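Local coordinates for protein binary enterotoxin of Clostridium perfringens component a (Clostridium perfringens, PDB 5H04) that probably transfers ADP-ribose from NAD(+) to a host protein, as the enzymatic component of a clostridial binary enterotoxin, at residues A230-E235 and S282-R287; I294-M299 and I357-L362; F338-V343 and E380-I385. All blocks are in the same frame, centred on the assembly; numbering follows the deposited sequence.

Contact 1: residues A230-E235 and S282-R287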
loop_
_atom_site.group_PDB
_atom_site.type_symbol
_atom_site.label_atom_id
_atom_site.label_comp_id
_atom_site.label_asym_id
_atom_site.label_seq_id
_atom_site.Cartn_x
_atom_site.Cartn_y
_atom_site.Cartn_z
ATOM N N ALA A 230 -11.983 -11.416 -19.640
ATOM C CA ALA A 230 -12.961 -11.520 -20.733
ATOM C C ALA A 230 -13.277 -12.966 -21.062
ATOM O O ALA A 230 -14.483 -13.298 -21.176
ATOM C CB ALA A 230 -12.470 -10.752 -21.964
ATOM N N PRO A 231 -12.317 -13.887 -21.211
ATOM C CA PRO A 231 -12.690 -15.294 -21.422
ATOM C C PRO A 231 -13.464 -15.891 -20.259
ATOM O O PRO A 231 -14.395 -16.677 -20.489
ATOM C CB PRO A 231 -11.344 -16.000 -21.616
ATOM C CG PRO A 231 -10.388 -14.923 -21.988
ATOM C CD PRO A 231 -10.847 -13.714 -21.260
ATOM N N TRP A 232 -13.092 -15.549 -19.017
ATOM C CA TRP A 232 -13.845 -15.998 -17.849
ATOM C C TRP A 232 -15.329 -15.674 -18.003
ATOM O O TRP A 232 -16.198 -16.516 -17.740
ATOM C CB TRP A 232 -13.270 -15.354 -16.577
ATOM C CG TRP A 232 -14.100 -15.533 -15.310
ATOM C CD1 TRP A 232 -14.028 -16.570 -14.423
ATOM C CD2 TRP A 232 -15.100 -14.639 -14.796
ATOM N NE1 TRP A 232 -14.923 -16.381 -13.396
ATOM C CE2 TRP A 232 -15.598 -15.207 -13.605
ATOM C CE3 TRP A 232 -15.625 -13.417 -15.229
ATOM C CZ2 TRP A 232 -16.593 -14.594 -12.840
ATOM C CZ3 TRP A 232 -16.612 -12.810 -14.470
ATOM C CH2 TRP A 232 -17.082 -13.397 -13.287
ATOM N N LEU A 233 -15.633 -14.460 -18.466
ATOM C CA LEU A 233 -17.020 -14.040 -18.586
ATOM C C LEU A 233 -17.760 -14.879 -19.615
ATOM O O LEU A 233 -18.906 -15.281 -19.391
ATOM C CB LEU A 233 -17.085 -12.567 -18.966
ATOM C CG LEU A 233 -18.493 -12.094 -19.313
ATOM C CD1 LEU A 233 -19.411 -12.276 -18.121
ATOM C CD2 LEU A 233 -18.426 -10.645 -19.735
ATOM N N LYS A 234 -17.114 -15.153 -20.746
ATOM C CA LYS A 234 -17.785 -15.859 -21.827
ATOM C C LYS A 234 -18.088 -17.300 -21.454
ATOM O O LYS A 234 -19.075 -17.865 -21.942
ATOM C CB LYS A 234 -16.936 -15.798 -23.096
ATOM C CG LYS A 234 -16.710 -14.379 -23.633
ATOM C CD LYS A 234 -17.997 -13.746 -24.182
ATOM C CE LYS A 234 -18.654 -12.776 -23.185
ATOM N NZ LYS A 234 -19.655 -11.873 -23.824
ATOM N N GLU A 235 -17.276 -17.897 -20.583
ATOM C CA GLU A 235 -17.441 -19.292 -20.207
ATOM C C GLU A 235 -18.291 -19.493 -18.957
ATOM O O GLU A 235 -18.462 -20.638 -18.532
ATOM C CB GLU A 235 -16.074 -19.938 -20.007
ATOM C CG GLU A 235 -15.310 -20.148 -21.303
ATOM C CD GLU A 235 -13.799 -20.160 -21.101
ATOM O OE1 GLU A 235 -13.333 -20.562 -20.006
ATOM O OE2 GLU A 235 -13.074 -19.760 -22.045
ATOM N N SER A 282 -19.028 -20.671 -7.247
ATOM C CA SER A 282 -18.488 -21.525 -8.298
ATOM C C SER A 282 -17.834 -20.694 -9.392
ATOM O O SER A 282 -16.765 -21.055 -9.894
ATOM C CB SER A 282 -19.593 -22.415 -8.879
ATOM O OG SER A 282 -20.046 -23.336 -7.895
ATOM N N ALA A 283 -18.459 -19.575 -9.773
ATOM C CA ALA A 283 -17.891 -18.735 -10.823
ATOM C C ALA A 283 -16.546 -18.165 -10.399
ATOM O O ALA A 283 -15.629 -18.035 -11.219
ATOM C CB ALA A 283 -18.851 -17.594 -11.161
ATOM N N LEU A 284 -16.410 -17.825 -9.126
ATOM C CA LEU A 284 -15.178 -17.196 -8.667
ATOM C C LEU A 284 -14.026 -18.186 -8.518
ATOM O O LEU A 284 -12.878 -17.756 -8.297
ATOM C CB LEU A 284 -15.454 -16.456 -7.354
ATOM C CG LEU A 284 -16.494 -15.335 -7.453
ATOM C CD1 LEU A 284 -16.788 -14.746 -6.079
ATOM C CD2 LEU A 284 -16.047 -14.218 -8.428
ATOM N N LYS A 285 -14.282 -19.484 -8.656
ATOM C CA LYS A 285 -13.215 -20.477 -8.641
ATOM C C LYS A 285 -12.704 -20.801 -10.034
ATOM O O LYS A 285 -11.775 -21.596 -10.163
ATOM C CB LYS A 285 -13.688 -21.769 -7.960
ATOM C CG LYS A 285 -14.055 -21.594 -6.480
ATOM C CD LYS A 285 -14.543 -22.905 -5.895
ATOM C CE LYS A 285 -14.738 -22.830 -4.395
ATOM N NZ LYS A 285 -15.750 -21.812 -4.007
ATOM N N LYS A 286 -13.256 -20.183 -11.074
ATOM C CA LYS A 286 -12.971 -20.674 -12.418
ATOM C C LYS A 286 -11.666 -20.133 -12.990
ATOM O O LYS A 286 -11.055 -20.789 -13.845
ATOM C CB LYS A 286 -14.148 -20.357 -13.339
ATOM C CG LYS A 286 -15.397 -21.109 -12.915
ATOM C CD LYS A 286 -16.621 -20.804 -13.786
ATOM C CE LYS A 286 -16.661 -21.706 -14.997
ATOM N NZ LYS A 286 -17.866 -21.456 -15.856
ATOM N N ARG A 287 -11.258 -18.947 -12.556
ATOM C CA ARG A 287 -10.025 -18.344 -13.043
ATOM C C ARG A 287 -9.322 -17.642 -11.895
ATOM O O ARG A 287 -9.646 -16.501 -11.563
ATOM C CB ARG A 287 -10.319 -17.353 -14.169
ATOM C CG ARG A 287 -9.124 -16.504 -14.575
ATOM C CD ARG A 287 -8.486 -17.024 -15.853
ATOM N NE ARG A 287 -7.464 -16.115 -16.363
ATOM C CZ ARG A 287 -6.164 -16.240 -16.120
ATOM N NH1 ARG A 287 -5.306 -15.365 -16.627
ATOM N NH2 ARG A 287 -5.721 -17.239 -15.371
HETATM O O HOH W 1 -16.118 -19.110 -16.786
#
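The indole of Trp232 meets segment 282-287 mainly by its rim. Ala283 O and Lys286 CB lie at its edge near the ring plane, while Leu284 CD2 and Arg287 CB approach obliquely. Tyr229, one turn back on helix 218-234, packs edge-to-face with the same indole. Trp232 NE1 donates to Ala283 O over 2.8 Å, nearly straight at 169°, and the oxygen sits in the plane of the ring. Seen from the carbonyl, the indole N-H comes from above its plane, and Lys286 N reaches the same oxygen from the other face (3.2 Å). Two donors thus grip one carbonyl in the last part of helix 270-284. With CG anti to the backbone N (chi1 170°), the indole stretches away from its own helix and across to this carbonyl. Past the polar edge, Trp232 CZ2 touches Ala283 CB at 4.1 Å, and Trp232 CD1 lies 3.8 Å from Arg287 CB. The Arg287 chain then bends at chi2 (101°) and leads off, its NE bonding to Asn228 O. On the outer side Lys286 NZ donates to Glu235 O at 2.9 Å, while the carboxylate of Glu235 stays apart from that ammonium. A water donates to Trp232 O (2.8 Å) and weakly accepts from Lys286 NZ; Glu240 adds a salt bridge to NZ. The indole also touches Ala369 of strand 368-370 and Val371 of the following loop. Trp232 and Lys286 so clasp helix 218-234 to the stretch where helix 270-284 passes into loop, in the helical layer that precedes the beta core of the C-terminal ADP-ribosyltransferase unit, close to helix 238-261, which carries the dinucleotide-binding Leu248 and Asn256.

Contact 2: residues I294-M299 and I357-L362; sequences ITYRRM and ILRLHL. With NAI (1,4-dihydronicotinamide adenine dinucleotide), chain B.
Thr295 faces Leu360 and Arg297 faces Leu358 as hydrogen-bonded pairs of two antiparallel strands, 293-299 and 356-362, at one margin of the five-stranded mixed sheet of the ADP-ribosyltransferase fold. All four amides and all four carbonyls are used. Leu360 N reaches Thr295 O almost straight (2.8 Å, 174°), and Thr295 N returns the bond to Leu360 O. Leu358 N binds Arg297 O at 2.8 Å, and Arg297 N gives the longer bond to Leu358 O. At the alternate residues the backbone of strand 293-299 bonds on its other edge: Tyr296 with Thr342, Arg298 with NAI. The carboxamide makes a two-bond backbone pairing with Arg298, whose N donates to NAI O7N (2.7 Å) and whose O accepts from NAI N7N. Arg297, extended from CG to NE with CG anti to the backbone N (chi1 176°), carries its guanidinium to the diphosphate. There Arg297 NH1 bonds NAI O1N at 2.9 Å, NH2 adds weak bonds to O1N and O2A, and Glu303 holds NE. A water donates to Tyr296 OH and accepts from Arg359 NH1. Asn213 also binds the Tyr296 hydroxyl, Asp415 takes Arg359 NE, and Ser345 O holds Arg298 NH2. Ile357 CD1 lies over one face of the Arg298 guanidinium, offset toward the rim, 3.4 Å from Arg298 NH1.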
loop_
_atom_site.group_PDB
_atom_site.type_symbol
_atom_site.label_atom_id
_atom_site.label_comp_id
_atom_site.label_asym_id
_atom_site.label_seq_id
_atom_site.Cartn_x
_atom_site.Cartn_y
_atom_site.Cartn_z
ATOM N N ILE A 294 -2.861 -5.408 -5.995
ATOM C CA ILE A 294 -3.476 -4.620 -4.935
ATOM C C ILE A 294 -4.896 -4.260 -5.354
ATOM O O ILE A 294 -5.115 -3.761 -6.467
ATOM C CB ILE A 294 -2.656 -3.348 -4.651
ATOM C CG1 ILE A 294 -1.219 -3.709 -4.243
ATOM C CG2 ILE A 294 -3.365 -2.461 -3.610
ATOM C CD1 ILE A 294 -1.104 -4.752 -3.144
ATOM N N THR A 295 -5.860 -4.481 -4.461
ATOM C CA THR A 295 -7.226 -4.013 -4.704
ATOM C C THR A 295 -7.690 -3.227 -3.486
ATOM O O THR A 295 -7.020 -3.209 -2.450
ATOM C CB THR A 295 -8.209 -5.159 -5.021
ATOM O OG1 THR A 295 -8.394 -5.985 -3.862
ATOM C CG2 THR A 295 -7.708 -6.004 -6.180
ATOM N N TYR A 296 -8.837 -2.555 -3.620
ATOM C CA TYR A 296 -9.292 -1.599 -2.615
ATOM C C TYR A 296 -10.745 -1.836 -2.235
ATOM O O TYR A 296 -11.540 -2.364 -3.025
ATOM C CB TYR A 296 -9.138 -0.155 -3.109
ATOM C CG TYR A 296 -7.721 0.208 -3.436
ATOM C CD1 TYR A 296 -7.194 -0.049 -4.691
ATOM C CD2 TYR A 296 -6.909 0.821 -2.493
ATOM C CE1 TYR A 296 -5.882 0.279 -5.002
ATOM C CE2 TYR A 296 -5.580 1.155 -2.787
ATOM C CZ TYR A 296 -5.084 0.890 -4.046
ATOM O OH TYR A 296 -3.789 1.221 -4.346
ATOM N N ARG A 297 -11.102 -1.415 -1.022
ATOM C CA ARG A 297 -12.501 -1.495 -0.615
ATOM C C ARG A 297 -12.816 -0.371 0.360
ATOM O O ARG A 297 -12.083 -0.164 1.332
ATOM C CB ARG A 297 -12.830 -2.861 0.019
ATOM C CG ARG A 297 -14.261 -2.937 0.548
ATOM C CD ARG A 297 -14.638 -4.331 1.112
ATOM N NE ARG A 297 -15.864 -4.227 1.896
ATOM C CZ ARG A 297 -17.076 -4.081 1.358
ATOM N NH1 ARG A 297 -17.217 -4.045 0.040
ATOM N NH2 ARG A 297 -18.148 -3.961 2.132
ATOM N N ARG A 298 -13.895 0.370 0.087
ATOM C CA ARG A 298 -14.426 1.312 1.063
ATOM C C ARG A 298 -15.294 0.520 2.032
ATOM O O ARG A 298 -16.343 -0.009 1.647
ATOM C CB ARG A 298 -15.207 2.426 0.369
ATOM C CG ARG A 298 -14.327 3.253 -0.562
ATOM C CD ARG A 298 -13.100 3.776 0.183
ATOM N NE ARG A 298 -12.102 4.319 -0.735
ATOM C CZ ARG A 298 -11.642 5.563 -0.701
ATOM N NH1 ARG A 298 -12.085 6.416 0.214
ATOM N NH2 ARG A 298 -10.732 5.954 -1.585
ATOM N N MET A 299 -14.834 0.394 3.273
ATOM C CA MET A 299 -15.432 -0.518 4.233
ATOM C C MET A 299 -16.369 0.239 5.163
ATOM O O MET A 299 -16.083 1.370 5.570
ATOM C CB MET A 299 -14.357 -1.241 5.058
ATOM C CG MET A 299 -13.400 -2.100 4.222
ATOM S SD MET A 299 -12.059 -2.802 5.202
ATOM C CE MET A 299 -12.818 -4.297 5.807
ATOM N N ILE A 357 -10.527 2.351 4.587
ATOM C CA ILE A 357 -10.098 2.098 3.219
ATOM C C ILE A 357 -9.199 0.867 3.249
ATOM O O ILE A 357 -8.052 0.935 3.702
ATOM C CB ILE A 357 -9.365 3.307 2.620
ATOM C CG1 ILE A 357 -10.235 4.576 2.714
ATOM C CG2 ILE A 357 -8.959 3.023 1.178
ATOM C CD1 ILE A 357 -9.496 5.869 2.313
ATOM N N LEU A 358 -9.713 -0.256 2.759
ATOM C CA LEU A 358 -8.900 -1.459 2.624
ATOM C C LEU A 358 -7.947 -1.307 1.447
ATOM O O LEU A 358 -8.361 -0.913 0.357
ATOM C CB LEU A 358 -9.789 -2.675 2.412
ATOM C CG LEU A 358 -9.107 -4.053 2.406
ATOM C CD1 LEU A 358 -8.652 -4.417 3.801
ATOM C CD2 LEU A 358 -10.047 -5.131 1.856
ATOM N N ARG A 359 -6.668 -1.610 1.670
ATOM C CA ARG A 359 -5.662 -1.690 0.610
ATOM C C ARG A 359 -5.136 -3.115 0.691
ATOM O O ARG A 359 -4.293 -3.413 1.538
ATOM C CB ARG A 359 -4.534 -0.660 0.788
ATOM C CG ARG A 359 -3.469 -0.751 -0.311
ATOM C CD ARG A 359 -2.693 0.551 -0.506
ATOM N NE ARG A 359 -1.868 0.882 0.653
ATOM C CZ ARG A 359 -1.182 2.009 0.747
ATOM N NH1 ARG A 359 -1.234 2.892 -0.245
ATOM N NH2 ARG A 359 -0.464 2.261 1.831
ATOM N N LEU A 360 -5.638 -3.995 -0.172
ATOM C CA LEU A 360 -5.529 -5.440 0.029
ATOM C C LEU A 360 -4.515 -6.030 -0.931
ATOM O O LEU A 360 -4.641 -5.882 -2.151
ATOM C CB LEU A 360 -6.892 -6.105 -0.155
ATOM C CG LEU A 360 -6.963 -7.631 -0.107
ATOM C CD1 LEU A 360 -6.721 -8.165 1.298
ATOM C CD2 LEU A 360 -8.314 -8.111 -0.638
ATOM N N HIS A 361 -3.524 -6.724 -0.382
ATOM C CA HIS A 361 -2.672 -7.567 -1.201
ATOM C C HIS A 361 -3.455 -8.831 -1.525
ATOM O O HIS A 361 -3.727 -9.644 -0.635
ATOM C CB HIS A 361 -1.365 -7.892 -0.479
ATOM C CG HIS A 361 -0.528 -8.888 -1.212
ATOM N ND1 HIS A 361 0.479 -8.516 -2.075
ATOM C CD2 HIS A 361 -0.584 -10.242 -1.260
ATOM C CE1 HIS A 361 1.028 -9.599 -2.600
ATOM N NE2 HIS A 361 0.399 -10.658 -2.125
ATOM N N LEU A 362 -3.809 -8.998 -2.805
ATOM C CA LEU A 362 -4.595 -10.124 -3.298
ATOM C C LEU A 362 -3.663 -11.087 -4.019
ATOM O O LEU A 362 -3.234 -10.800 -5.143
ATOM C CB LEU A 362 -5.692 -9.619 -4.242
ATOM C CG LEU A 362 -6.651 -10.653 -4.829
ATOM C CD1 LEU A 362 -7.354 -11.423 -3.720
ATOM C CD2 LEU A 362 -7.680 -9.976 -5.759
HETATM P PA NAI B . -21.513 -5.093 0.957
HETATM O O1A NAI B . -22.572 -6.238 0.961
HETATM O O2A NAI B . -20.079 -5.637 1.072
HETATM O O5B NAI B . -21.748 -4.093 2.215
HETATM C C5B NAI B . -22.991 -3.464 2.474
HETATM C C4B NAI B . -23.033 -3.201 4.012
HETATM O O4B NAI B . -22.772 -4.548 4.750
HETATM C C3B NAI B . -22.106 -2.404 4.373
HETATM O O3B NAI B . -22.547 -1.524 5.442
HETATM C C2B NAI B . -20.894 -3.344 4.988
HETATM O O2B NAI B . -20.097 -2.538 5.903
HETATM C C1B NAI B . -21.464 -4.336 5.547
HETATM N N9A NAI B . -20.667 -5.561 5.394
HETATM C C8A NAI B . -20.227 -6.133 4.246
HETATM N N7A NAI B . -19.517 -7.254 4.610
HETATM C C5A NAI B . -19.537 -7.349 5.985
HETATM C C6A NAI B . -18.985 -8.275 6.840
HETATM N N6A NAI B . -18.204 -9.446 6.653
HETATM N N1A NAI B . -19.151 -8.133 8.176
HETATM C C2A NAI B . -19.861 -7.075 8.670
HETATM N N3A NAI B . -20.427 -6.152 7.819
HETATM C C4A NAI B . -20.259 -6.299 6.482
HETATM O O3 NAI B . -21.677 -4.206 -0.365
HETATM P PN NAI B . -21.119 -2.719 -0.598
HETATM O O1N NAI B . -19.733 -2.536 -0.126
HETATM O O2N NAI B . -21.991 -1.652 0.094
HETATM O O5D NAI B . -21.117 -2.543 -2.192
HETATM C C5D NAI B . -22.311 -2.422 -2.872
HETATM C C4D NAI B . -22.068 -2.478 -4.304
HETATM O O4D NAI B . -21.076 -1.657 -4.645
HETATM C C3D NAI B . -21.627 -4.006 -4.776
HETATM O O3D NAI B . -22.239 -4.251 -6.130
HETATM C C2D NAI B . -20.392 -3.979 -4.834
HETATM O O2D NAI B . -19.822 -4.999 -5.750
HETATM C C1D NAI B . -20.071 -2.482 -5.361
HETATM N N1N NAI B . -18.845 -2.083 -5.081
HETATM C C2N NAI B . -18.383 -1.927 -3.728
HETATM C C3N NAI B . -16.974 -1.399 -3.466
HETATM C C7N NAI B . -16.561 -0.896 -2.130
HETATM O O7N NAI B . -15.457 -0.320 -2.047
HETATM N N7N NAI B . -17.380 -1.056 -1.001
HETATM C C4N NAI B . -15.923 -1.411 -4.578
HETATM C C5N NAI B . -16.567 -1.212 -5.947
HETATM C C6N NAI B . -17.962 -1.776 -6.178
HETATM O O HOH W 2 -1.807 2.523 -3.060
#

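Contact 3: residues F338-V343 and E380-I385; sequences FISTTV and EYEVLI. With NAI (1,4-dihydronicotinamide adenine dinucleotide), chain B.
Thr342 and Glu382 sit opposite each other as a non-hydrogen-bonded antiparallel pair, their CA atoms 4.2 Å apart, where strands 339-342 and 382-385 border the nicotinamide end of NAI. From there the Glu382 chain runs outward, extended beyond CG. Its CB lies against Thr341 O (3.6 Å), and CG meets NAI C6N on the dihydronicotinamide ring at 3.5 Å. Glu382 CD lies 3.2 Å and OE2 3.6 Å from the same NAI C6N. Glu382 OE1 comes so close to O2D, a hydroxyl of the nicotinamide ribose, that the length is doubtful, though a bond from the hydroxyl is likely. A water adds a bond to Glu382 OE1 (2.7 Å) and also donates to Thr341 O, tying the carboxylate to the partner strand. Ser340 OG stands 2.7 Å from NAI O2D on the same hydroxyl. Behind the ligand, Thr341 OG1 and its amide both donate to Val383 O, the hydroxyl at 2.6 Å, because OG1 lies between the backbone N and carbonyl carbon (chi1 73°). Ser340-Thr341-Thr342 and Glu380-Tyr381-Glu382 are consistent with the Ser-Thr-Ser-like and Glu-X-Glu elements of arginine-specific ADP-ribosyltransferases. Holding the ribose hydroxyl from both strands would fix the sugar beside the glycosidic bond that such enzymes break.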
loop_
_atom_site.group_PDB
_atom_site.type_symbol
_atom_site.label_atom_id
_atom_site.label_comp_id
_atom_site.label_asym_id
_atom_site.label_seq_id
_atom_site.Cartn_x
_atom_site.Cartn_y
_atom_site.Cartn_z
ATOM N N PHE A 338 -18.829 -12.574 0.588
ATOM C CA PHE A 338 -18.073 -12.203 -0.598
ATOM C C PHE A 338 -17.472 -10.823 -0.344
ATOM O O PHE A 338 -18.033 -10.015 0.397
ATOM C CB PHE A 338 -18.962 -12.169 -1.858
ATOM C CG PHE A 338 -19.530 -13.496 -2.256
ATOM C CD1 PHE A 338 -18.718 -14.479 -2.813
ATOM C CD2 PHE A 338 -20.897 -13.747 -2.127
ATOM C CE1 PHE A 338 -19.240 -15.706 -3.193
ATOM C CE2 PHE A 338 -21.442 -14.972 -2.513
ATOM C CZ PHE A 338 -20.611 -15.961 -3.041
ATOM N N ILE A 339 -16.313 -10.555 -0.937
ATOM C CA ILE A 339 -15.642 -9.270 -0.765
ATOM C C ILE A 339 -15.691 -8.512 -2.083
ATOM O O ILE A 339 -14.980 -8.861 -3.039
ATOM C CB ILE A 339 -14.192 -9.417 -0.302
ATOM C CG1 ILE A 339 -14.086 -10.462 0.823
ATOM C CG2 ILE A 339 -13.676 -8.042 0.139
ATOM C CD1 ILE A 339 -12.655 -10.681 1.333
ATOM N N SER A 340 -16.489 -7.443 -2.119
ATOM C CA SER A 340 -16.480 -6.524 -3.257
ATOM C C SER A 340 -15.320 -5.537 -3.110
ATOM O O SER A 340 -15.289 -4.745 -2.160
ATOM C CB SER A 340 -17.808 -5.773 -3.360
ATOM O OG SER A 340 -18.838 -6.630 -3.847
ATOM N N THR A 341 -14.370 -5.587 -4.045
ATOM C CA THR A 341 -13.227 -4.682 -4.085
ATOM C C THR A 341 -13.169 -4.023 -5.458
ATOM O O THR A 341 -13.912 -4.375 -6.376
ATOM C CB THR A 341 -11.892 -5.398 -3.799
ATOM O OG1 THR A 341 -11.523 -6.196 -4.937
ATOM C CG2 THR A 341 -12.003 -6.287 -2.570
ATOM N N THR A 342 -12.282 -3.041 -5.589
ATOM C CA THR A 342 -12.053 -2.368 -6.856
ATOM C C THR A 342 -10.554 -2.212 -7.029
ATOM O O THR A 342 -9.825 -2.008 -6.052
ATOM C CB THR A 342 -12.761 -0.999 -6.924
ATOM O OG1 THR A 342 -12.339 -0.293 -8.102
ATOM C CG2 THR A 342 -12.406 -0.164 -5.722
ATOM N N VAL A 343 -10.087 -2.313 -8.279
ATOM C CA VAL A 343 -8.648 -2.150 -8.505
ATOM C C VAL A 343 -8.198 -0.697 -8.475
ATOM O O VAL A 343 -6.988 -0.439 -8.515
ATOM C CB VAL A 343 -8.216 -2.807 -9.829
ATOM C CG1 VAL A 343 -8.472 -4.310 -9.775
ATOM C CG2 VAL A 343 -8.951 -2.195 -11.004
ATOM N N GLU A 380 -17.437 -0.065 -12.242
ATOM C CA GLU A 380 -16.660 0.347 -11.082
ATOM C C GLU A 380 -15.365 -0.447 -10.926
ATOM O O GLU A 380 -14.783 -0.451 -9.836
ATOM C CB GLU A 380 -17.517 0.248 -9.818
ATOM C CG GLU A 380 -18.713 1.205 -9.794
ATOM C CD GLU A 380 -18.350 2.625 -9.359
ATOM O OE1 GLU A 380 -17.174 3.036 -9.502
ATOM O OE2 GLU A 380 -19.251 3.338 -8.865
ATOM N N TYR A 381 -14.893 -1.105 -11.992
ATOM C CA TYR A 381 -13.561 -1.729 -12.004
ATOM C C TYR A 381 -13.402 -2.727 -10.855
ATOM O O TYR A 381 -12.444 -2.673 -10.079
ATOM C CB TYR A 381 -12.464 -0.656 -11.950
ATOM C CG TYR A 381 -12.619 0.419 -13.000
ATOM C CD1 TYR A 381 -13.442 1.518 -12.786
ATOM C CD2 TYR A 381 -11.944 0.328 -14.210
ATOM C CE1 TYR A 381 -13.595 2.490 -13.746
ATOM C CE2 TYR A 381 -12.093 1.297 -15.177
ATOM C CZ TYR A 381 -12.920 2.372 -14.939
ATOM O OH TYR A 381 -13.070 3.343 -15.901
ATOM N N GLU A 382 -14.352 -3.647 -10.747
ATOM C CA GLU A 382 -14.525 -4.448 -9.543
ATOM C C GLU A 382 -13.829 -5.796 -9.643
ATOM O O GLU A 382 -13.902 -6.484 -10.670
ATOM C CB GLU A 382 -16.006 -4.694 -9.250
ATOM C CG GLU A 382 -16.848 -3.444 -9.084
ATOM C CD GLU A 382 -18.267 -3.785 -8.651
ATOM O OE1 GLU A 382 -18.433 -4.645 -7.751
ATOM O OE2 GLU A 382 -19.211 -3.205 -9.229
ATOM N N VAL A 383 -13.193 -6.183 -8.545
ATOM C CA VAL A 383 -12.737 -7.554 -8.332
ATOM C C VAL A 383 -13.521 -8.136 -7.163
ATOM O O VAL A 383 -13.432 -7.641 -6.034
ATOM C CB VAL A 383 -11.231 -7.615 -8.078
ATOM C CG1 VAL A 383 -10.861 -8.998 -7.553
ATOM C CG2 VAL A 383 -10.475 -7.310 -9.366
ATOM N N LEU A 384 -14.308 -9.167 -7.442
ATOM C CA LEU A 384 -15.127 -9.836 -6.443
ATOM C C LEU A 384 -14.373 -11.055 -5.932
ATOM O O LEU A 384 -13.958 -11.905 -6.732
ATOM C CB LEU A 384 -16.457 -10.277 -7.059
ATOM C CG LEU A 384 -17.495 -10.919 -6.147
ATOM C CD1 LEU A 384 -17.839 -9.959 -5.022
ATOM C CD2 LEU A 384 -18.748 -11.279 -6.962
ATOM N N ILE A 385 -14.249 -11.170 -4.611
ATOM C CA ILE A 385 -13.470 -12.240 -3.984
ATOM C C ILE A 385 -14.424 -13.238 -3.336
ATOM O O ILE A 385 -15.435 -12.847 -2.736
ATOM C CB ILE A 385 -12.468 -11.671 -2.953
ATOM C CG1 ILE A 385 -11.576 -10.598 -3.600
ATOM C CG2 ILE A 385 -11.599 -12.803 -2.401
ATOM C CD1 ILE A 385 -10.682 -9.817 -2.589
HETATM P PA NAI B . -21.513 -5.093 0.957
HETATM O O1A NAI B . -22.572 -6.238 0.961
HETATM O O2A NAI B . -20.079 -5.637 1.072
HETATM O O5B NAI B . -21.748 -4.093 2.215
HETATM C C5B NAI B . -22.991 -3.464 2.474
HETATM C C4B NAI B . -23.033 -3.201 4.012
HETATM O O4B NAI B . -22.772 -4.548 4.750
HETATM C C3B NAI B . -22.106 -2.404 4.373
HETATM O O3B NAI B . -22.547 -1.524 5.442
HETATM C C2B NAI B . -20.894 -3.344 4.988
HETATM O O2B NAI B . -20.097 -2.538 5.903
HETATM C C1B NAI B . -21.464 -4.336 5.547
HETATM N N9A NAI B . -20.667 -5.561 5.394
HETATM C C8A NAI B . -20.227 -6.133 4.246
HETATM N N7A NAI B . -19.517 -7.254 4.610
HETATM C C5A NAI B . -19.537 -7.349 5.985
HETATM C C6A NAI B . -18.985 -8.275 6.840
HETATM N N6A NAI B . -18.204 -9.446 6.653
HETATM N N1A NAI B . -19.151 -8.133 8.176
HETATM C C2A NAI B . -19.861 -7.075 8.670
HETATM N N3A NAI B . -20.427 -6.152 7.819
HETATM C C4A NAI B . -20.259 -6.299 6.482
HETATM O O3 NAI B . -21.677 -4.206 -0.365
HETATM P PN NAI B . -21.119 -2.719 -0.598
HETATM O O1N NAI B . -19.733 -2.536 -0.126
HETATM O O2N NAI B . -21.991 -1.652 0.094
HETATM O O5D NAI B . -21.117 -2.543 -2.192
HETATM C C5D NAI B . -22.311 -2.422 -2.872
HETATM C C4D NAI B . -22.068 -2.478 -4.304
HETATM O O4D NAI B . -21.076 -1.657 -4.645
HETATM C C3D NAI B . -21.627 -4.006 -4.776
HETATM O O3D NAI B . -22.239 -4.251 -6.130
HETATM C C2D NAI B . -20.392 -3.979 -4.834
HETATM O O2D NAI B . -19.822 -4.999 -5.750
HETATM C C1D NAI B . -20.071 -2.482 -5.361
HETATM N N1N NAI B . -18.845 -2.083 -5.081
HETATM C C2N NAI B . -18.383 -1.927 -3.728
HETATM C C3N NAI B . -16.974 -1.399 -3.466
HETATM C C7N NAI B . -16.561 -0.896 -2.130
HETATM O O7N NAI B . -15.457 -0.320 -2.047
HETATM N N7N NAI B . -17.380 -1.056 -1.001
HETATM C C4N NAI B . -15.923 -1.411 -4.578
HETATM C C5N NAI B . -16.567 -1.212 -5.947
HETATM C C6N NAI B . -17.962 -1.776 -6.178
HETATM O O HOH W 3 -16.552 -5.898 -6.307
#

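How the contacts relate
Contacts 2 and 3 are buried beta pairings that share the dinucleotide, whereas contact 1 joins two helical segments and is partly open to solvent. Its polar bonds run from a tryptophan, a lysine and a water to backbone carbonyls; those of contacts 2 and 3 combine regular strand bonding with grips on NAI, the diphosphate and carboxamide in contact 2 and the nicotinamide ribose in contact 3. The two sheets meet directly through a backbone hydrogen bond from Tyr296 N to Thr342 O (2.7 Å), and Arg297 NH1 reaches Ser340 O. Along the chain their segments alternate, while contact 1 closes earlier. Leu284 links it to contact 3 through apolar packing on Phe338 and Leu384; contact 2 lies farther off.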